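Local coordinates for protein CTP:phosphocholine Cytidylyltransferase (Streptococcus pneumoniae, PDB 1JYK) that probably transfers a cytidylyl group from CTP to phosphocholine to make CDP-choline, as a member of the nucleotidyltransferase family, at residues 106-111 against 195-200; 154-159 against 211-216. One frame throughout, in Å; residues are numbered along the deposited sequence.

Contact 1: 106-111 against 195-200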
loop_
_atom_site.group_PDB
_atom_site.type_symbol
_atom_site.label_atom_id
_atom_site.label_comp_id
_atom_site.label_asym_id
_atom_site.label_seq_id
_atom_site.Cartn_x
_atom_site.Cartn_y
_atom_site.Cartn_z
ATOM N N ASN A 106 5.764 -8.484 -10.456
ATOM C CA ASN A 106 5.569 -7.185 -9.833
ATOM C C ASN A 106 4.483 -7.402 -8.775
ATOM O O ASN A 106 3.897 -8.487 -8.713
ATOM C CB ASN A 106 5.123 -6.167 -10.877
ATOM C CG ASN A 106 5.623 -4.772 -10.583
ATOM O OD1 ASN A 106 5.835 -4.407 -9.428
ATOM N ND2 ASN A 106 5.812 -3.977 -11.630
ATOM N N ASN A 107 4.193 -6.386 -7.961
ATOM C CA ASN A 107 3.219 -6.564 -6.889
ATOM C C ASN A 107 1.753 -6.801 -7.237
ATOM O O ASN A 107 0.912 -6.892 -6.339
ATOM C CB ASN A 107 3.367 -5.442 -5.840
ATOM C CG ASN A 107 2.799 -4.108 -6.291
ATOM O OD1 ASN A 107 2.166 -3.989 -7.336
ATOM N ND2 ASN A 107 3.031 -3.086 -5.478
ATOM N N PHE A 108 1.438 -6.916 -8.526
ATOM C CA PHE A 108 0.067 -7.221 -8.945
ATOM C C PHE A 108 -0.243 -8.590 -8.330
ATOM O O PHE A 108 -1.343 -8.853 -7.838
ATOM C CB PHE A 108 -0.008 -7.336 -10.481
ATOM C CG PHE A 108 -1.121 -8.245 -10.986
ATOM C CD1 PHE A 108 -0.942 -9.624 -11.077
ATOM C CD2 PHE A 108 -2.342 -7.715 -11.382
ATOM C CE1 PHE A 108 -1.972 -10.457 -11.555
ATOM C CE2 PHE A 108 -3.376 -8.540 -11.861
ATOM C CZ PHE A 108 -3.188 -9.910 -11.947
ATOM N N TYR A 109 0.763 -9.459 -8.365
ATOM C CA TYR A 109 0.624 -10.814 -7.857
ATOM C C TYR A 109 0.445 -10.873 -6.338
ATOM O O TYR A 109 -0.205 -11.781 -5.817
ATOM C CB TYR A 109 1.829 -11.651 -8.295
ATOM C CG TYR A 109 1.639 -13.125 -8.061
ATOM C CD1 TYR A 109 0.633 -13.837 -8.718
ATOM C CD2 TYR A 109 2.430 -13.800 -7.135
ATOM C CE1 TYR A 109 0.419 -15.193 -8.450
ATOM C CE2 TYR A 109 2.227 -15.149 -6.859
ATOM C CZ TYR A 109 1.223 -15.840 -7.516
ATOM O OH TYR A 109 1.027 -17.172 -7.227
ATOM N N SER A 110 1.020 -9.912 -5.627
ATOM C CA SER A 110 0.867 -9.875 -4.182
ATOM C C SER A 110 -0.614 -9.691 -3.871
ATOM O O SER A 110 -1.166 -10.350 -2.992
ATOM C CB SER A 110 1.670 -8.722 -3.601
ATOM O OG SER A 110 3.038 -9.077 -3.496
ATOM N N LEU A 111 -1.262 -8.788 -4.598
ATOM C CA LEU A 111 -2.681 -8.558 -4.389
ATOM C C LEU A 111 -3.494 -9.728 -4.952
ATOM O O LEU A 111 -4.552 -10.062 -4.413
ATOM C CB LEU A 111 -3.125 -7.249 -5.049
ATOM C CG LEU A 111 -4.569 -6.822 -4.749
ATOM C CD1 LEU A 111 -4.790 -6.708 -3.246
ATOM C CD2 LEU A 111 -4.848 -5.492 -5.421
ATOM N N SER A 195 -12.339 -8.887 -11.049
ATOM C CA SER A 195 -12.604 -9.375 -12.393
ATOM C C SER A 195 -11.472 -8.925 -13.326
ATOM O O SER A 195 -11.047 -9.674 -14.214
ATOM C CB SER A 195 -13.957 -8.857 -12.885
ATOM O OG SER A 195 -13.855 -7.527 -13.356
ATOM N N PHE A 196 -10.977 -7.706 -13.120
ATOM C CA PHE A 196 -9.880 -7.187 -13.933
ATOM C C PHE A 196 -8.612 -7.974 -13.611
ATOM O O PHE A 196 -7.788 -8.243 -14.491
ATOM C CB PHE A 196 -9.629 -5.702 -13.634
ATOM C CG PHE A 196 -10.808 -4.815 -13.909
ATOM C CD1 PHE A 196 -10.999 -3.652 -13.170
ATOM C CD2 PHE A 196 -11.733 -5.141 -14.900
ATOM C CE1 PHE A 196 -12.097 -2.822 -13.410
ATOM C CE2 PHE A 196 -12.833 -4.321 -15.147
ATOM C CZ PHE A 196 -13.016 -3.159 -14.399
ATOM N N ILE A 197 -8.464 -8.337 -12.341
ATOM C CA ILE A 197 -7.303 -9.096 -11.892
ATOM C C ILE A 197 -7.326 -10.487 -12.525
ATOM O O ILE A 197 -6.315 -10.946 -13.062
ATOM C CB ILE A 197 -7.294 -9.239 -10.349
ATOM C CG1 ILE A 197 -6.842 -7.917 -9.710
ATOM C CG2 ILE A 197 -6.392 -10.402 -9.936
ATOM C CD1 ILE A 197 -7.020 -7.859 -8.201
ATOM N N ASP A 198 -8.485 -11.141 -12.459
ATOM C CA ASP A 198 -8.642 -12.481 -13.025
ATOM C C ASP A 198 -8.255 -12.444 -14.491
ATOM O O ASP A 198 -7.444 -13.243 -14.949
ATOM C CB ASP A 198 -10.089 -12.956 -12.910
ATOM C CG ASP A 198 -10.484 -13.296 -11.487
ATOM O OD1 ASP A 198 -11.698 -13.323 -11.212
ATOM O OD2 ASP A 198 -9.589 -13.533 -10.647
ATOM N N LYS A 199 -8.836 -11.496 -15.220
ATOM C CA LYS A 199 -8.564 -11.342 -16.648
ATOM C C LYS A 199 -7.091 -11.118 -16.963
ATOM O O LYS A 199 -6.555 -11.728 -17.885
ATOM C CB LYS A 199 -9.389 -10.186 -17.229
ATOM C CG LYS A 199 -9.134 -9.913 -18.715
ATOM C CD LYS A 199 -9.825 -8.629 -19.170
ATOM C CE LYS A 199 -11.329 -8.836 -19.369
ATOM N NZ LYS A 199 -11.917 -7.860 -20.336
ATOM N N ALA A 200 -6.431 -10.244 -16.207
ATOM C CA ALA A 200 -5.021 -9.969 -16.450
ATOM C C ALA A 200 -4.147 -11.188 -16.175
ATOM O O ALA A 200 -3.233 -11.495 -16.947
ATOM C CB ALA A 200 -4.565 -8.794 -15.588
#

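Contact 2: 154-159 against 211-216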
loop_
_atom_site.group_PDB
_atom_site.type_symbol
_atom_site.label_atom_id
_atom_site.label_comp_id
_atom_site.label_asym_id
_atom_site.label_seq_id
_atom_site.Cartn_x
_atom_site.Cartn_y
_atom_site.Cartn_z
ATOM N N ASN A 154 8.871 8.809 -11.129
ATOM C CA ASN A 154 8.154 7.553 -11.268
ATOM C C ASN A 154 6.891 7.406 -10.421
ATOM O O ASN A 154 6.443 6.290 -10.174
ATOM C CB ASN A 154 9.096 6.390 -10.961
ATOM C CG ASN A 154 10.238 6.300 -11.949
ATOM O OD1 ASN A 154 11.372 5.982 -11.580
ATOM N ND2 ASN A 154 9.947 6.582 -13.219
ATOM N N GLU A 155 6.317 8.513 -9.969
ATOM C CA GLU A 155 5.094 8.434 -9.179
ATOM C C GLU A 155 3.908 8.456 -10.126
ATOM O O GLU A 155 4.062 8.772 -11.304
ATOM C CB GLU A 155 4.980 9.631 -8.232
ATOM C CG GLU A 155 6.252 9.960 -7.496
ATOM C CD GLU A 155 6.483 9.033 -6.336
ATOM O OE1 GLU A 155 7.604 9.043 -5.781
ATOM O OE2 GLU A 155 5.544 8.289 -5.979
ATOM N N TRP A 156 2.733 8.109 -9.614
ATOM C CA TRP A 156 1.512 8.149 -10.411
ATOM C C TRP A 156 0.649 9.221 -9.759
ATOM O O TRP A 156 0.634 9.354 -8.536
ATOM C CB TRP A 156 0.785 6.805 -10.397
ATOM C CG TRP A 156 1.415 5.755 -11.272
ATOM C CD1 TRP A 156 2.636 5.819 -11.898
ATOM C CD2 TRP A 156 0.875 4.464 -11.590
ATOM N NE1 TRP A 156 2.887 4.648 -12.573
ATOM C CE2 TRP A 156 1.820 3.800 -12.402
ATOM C CE3 TRP A 156 -0.318 3.807 -11.258
ATOM C CZ2 TRP A 156 1.609 2.501 -12.892
ATOM C CZ3 TRP A 156 -0.528 2.515 -11.750
ATOM C CH2 TRP A 156 0.433 1.879 -12.557
ATOM N N PHE A 157 -0.069 9.985 -10.570
ATOM C CA PHE A 157 -0.882 11.072 -10.044
ATOM C C PHE A 157 -2.378 10.917 -10.227
ATOM O O PHE A 157 -2.848 10.244 -11.149
ATOM C CB PHE A 157 -0.420 12.388 -10.662
ATOM C CG PHE A 157 1.051 12.621 -10.536
ATOM C CD1 PHE A 157 1.557 13.423 -9.514
ATOM C CD2 PHE A 157 1.938 12.013 -11.413
ATOM C CE1 PHE A 157 2.934 13.614 -9.367
ATOM C CE2 PHE A 157 3.312 12.194 -11.278
ATOM C CZ PHE A 157 3.813 13.000 -10.247
ATOM N N LEU A 158 -3.119 11.569 -9.337
ATOM C CA LEU A 158 -4.573 11.528 -9.339
ATOM C C LEU A 158 -5.189 12.745 -10.025
ATOM O O LEU A 158 -4.892 13.884 -9.668
ATOM C CB LEU A 158 -5.079 11.443 -7.893
ATOM C CG LEU A 158 -4.657 10.189 -7.115
ATOM C CD1 LEU A 158 -4.687 10.470 -5.618
ATOM C CD2 LEU A 158 -5.596 9.036 -7.462
ATOM N N VAL A 159 -6.051 12.496 -11.004
ATOM C CA VAL A 159 -6.727 13.574 -11.721
ATOM C C VAL A 159 -8.148 13.670 -11.178
ATOM O O VAL A 159 -8.918 12.715 -11.280
ATOM C CB VAL A 159 -6.790 13.284 -13.238
ATOM C CG1 VAL A 159 -7.671 14.320 -13.931
ATOM C CG2 VAL A 159 -5.384 13.283 -13.823
ATOM N N TRP A 211 -0.238 -3.712 -8.788
ATOM C CA TRP A 211 -1.649 -3.936 -8.530
ATOM C C TRP A 211 -2.423 -2.665 -8.922
ATOM O O TRP A 211 -3.588 -2.725 -9.328
ATOM C CB TRP A 211 -1.880 -4.298 -7.053
ATOM C CG TRP A 211 -1.892 -3.133 -6.101
ATOM C CD1 TRP A 211 -0.833 -2.642 -5.389
ATOM C CD2 TRP A 211 -3.025 -2.317 -5.751
ATOM N NE1 TRP A 211 -1.238 -1.580 -4.614
ATOM C CE2 TRP A 211 -2.576 -1.358 -4.818
ATOM C CE3 TRP A 211 -4.379 -2.312 -6.133
ATOM C CZ2 TRP A 211 -3.432 -0.398 -4.257
ATOM C CZ3 TRP A 211 -5.230 -1.354 -5.580
ATOM C CH2 TRP A 211 -4.751 -0.412 -4.651
ATOM N N ASP A 212 -1.756 -1.516 -8.822
ATOM C CA ASP A 212 -2.369 -0.234 -9.161
ATOM C C ASP A 212 -2.818 -0.151 -10.615
ATOM O O ASP A 212 -3.784 0.547 -10.933
ATOM C CB ASP A 212 -1.393 0.900 -8.884
ATOM C CG ASP A 212 -0.868 0.864 -7.483
ATOM O OD1 ASP A 212 -1.497 1.488 -6.604
ATOM O OD2 ASP A 212 0.167 0.200 -7.262
ATOM N N ASN A 213 -2.111 -0.849 -11.496
ATOM C CA ASN A 213 -2.470 -0.831 -12.905
ATOM C C ASN A 213 -3.912 -1.204 -13.035
ATOM O O ASN A 213 -4.567 -0.916 -14.029
ATOM C CB ASN A 213 -1.650 -1.836 -13.683
ATOM C CG ASN A 213 -0.390 -1.238 -14.224
ATOM O OD1 ASN A 213 0.679 -1.378 -13.634
ATOM N ND2 ASN A 213 -0.501 -0.560 -15.356
HETATM N N MSE A 214 -4.452 -1.837 -12.017
HETATM C CA MSE A 214 -5.809 -2.209 -12.217
HETATM C C MSE A 214 -6.897 -1.260 -11.926
HETATM O O MSE A 214 -8.039 -1.443 -12.344
HETATM C CB MSE A 214 -5.943 -3.607 -11.733
HETATM C CG MSE A 214 -5.998 -4.182 -13.095
HETATM SE SE MSE A 214 -5.947 -5.843 -12.891
HETATM C CE MSE A 214 -3.927 -5.887 -13.189
ATOM N N VAL A 215 -6.486 -0.156 -11.328
ATOM C CA VAL A 215 -7.396 0.909 -11.078
ATOM C C VAL A 215 -7.080 1.867 -12.233
ATOM O O VAL A 215 -7.984 2.343 -12.920
ATOM C CB VAL A 215 -7.099 1.579 -9.748
ATOM C CG1 VAL A 215 -8.088 2.721 -9.515
ATOM C CG2 VAL A 215 -7.186 0.549 -8.629
ATOM N N LYS A 216 -5.794 2.116 -12.460
ATOM C CA LYS A 216 -5.366 3.032 -13.518
ATOM C C LYS A 216 -5.859 2.644 -14.906
ATOM O O LYS A 216 -6.393 3.479 -15.637
ATOM C CB LYS A 216 -3.841 3.138 -13.559
ATOM C CG LYS A 216 -3.308 3.904 -14.770
ATOM C CD LYS A 216 -1.791 4.026 -14.723
ATOM C CE LYS A 216 -1.254 4.854 -15.879
ATOM N NZ LYS A 216 -1.344 4.124 -17.176
#

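Contact 1: 106-111 against 195-200
The ring of Phe108 reaches across from one short helix and meets Ile197 and Ala200 on a longer one. Its CZ corner comes closest, 3.5 Å from Ile197 O and 3.8 Å from Ile197 CG2. The carbonyl oxygen lies near the plane of the ring, at its edge, where the slightly positive C-H rim would suit an oxygen better than the face; no hydrogen bond crosses here. Phe108 CB points toward helix 187-201, and with CG opposite the backbone N (chi1 153°) the chain bends there to carry the ring across. One corner round, Phe108 CE2 approaches Ala200 CB at 3.9 Å from an oblique angle. Ile197 and Ala200 are three residues apart and so present neighbouring positions of the same helix face; the ring end also lies close to the helix backbone, Phe108 CE2 being 4.0 Å from Ile197 CA.

In this nucleotidyltransferase the contact ties helix 108-112, just before strand 121-125 of the main mixed sheet, to helix 187-201, which directly follows strand 182-185. Those two strands pair antiparallel in that sheet; 83 residues separate the two segments.

Ile197 and Phe108 run past each other in opposite senses. The other branch of the isoleucine, extended through CG1 (chi2 170°), takes CD1 to Leu111, whose CD2 lies 4.2 Å from Ile197 CD1. All four touching residues are buried, and selenomethionine Met214 packs against Phe108, Ile197 and Ala200. Farther out on helix 187-201, Asp198 forms a salt bridge with Lys115.

Contact 2: 154-159 against 211-216
Trp156 and Lys216 bring the two backbones nearest, but their CA atoms are still 9.1 Å apart, so side chains must bridge from the lead-in to strand 157-160 to helix 213-216. The six-membered ring of the Trp156 indole is met by three residues. Lys216 lies over one face: its CD sits 3.7 Å from the centroid of that ring, 16° off the normal, a CH-pi contact displaced toward the rim. The lysine chain leaves its backbone with CG trans to N (chi1 171°) and stays extended as far as CD, before chi4 turns the amine. Lys216 NZ ends up 5.6 Å from the same centroid, too long for more than a weak cation-pi attraction.

Asn213 meets the rim instead. Its OD1 is 3.4 Å from Trp156 CH2 and near the indole plane, while the amide stands almost perpendicular to the ring, at 88°. Both ends of that amide are engaged, OD1 by Tyr210 N and ND2 by Asp217 OD1, which should fix its rotation.

Trp156 stands at the base of an antiparallel two-stranded hairpin, 157-160 with 166-170, and its contact joins this hairpin to segment 211-216, beside the main sheet of the nucleotidyltransferase fold. Val171 and Ile169 also touch the indole.

Asp212 contributes through its CB, 3.4 Å from Trp156 CZ3 and approaching obliquely, rather than through its carboxylate. The backbone oxygen of Asp212 accepts from both Val215 N and Lys216 N, which holds the turn from which the lysine rises over the ring.

In the fold
Contact 1 is buried and contact 2 lies at the surface, their centres about 14 Å apart, and the chemistry follows: apolar side chains, with one backbone carbonyl at a ring edge, in the first, an indole met by the aliphatic or amide parts of polar residues in the second. No hydrogen bond crosses either interface. The two meet along 211-216, which presents Asp212, Asn213 and Lys216 to Trp156 at the foot of the hairpin while Trp211 and Met214 point the other way, to 106-111 and helix 187-201. Asn107 OD1 is 2.8 Å from Trp211 N, a probable hydrogen bond joining the two segments, and Leu111 packs on Trp211. Segment 211-216 thus sits between the helix pair and the hairpin.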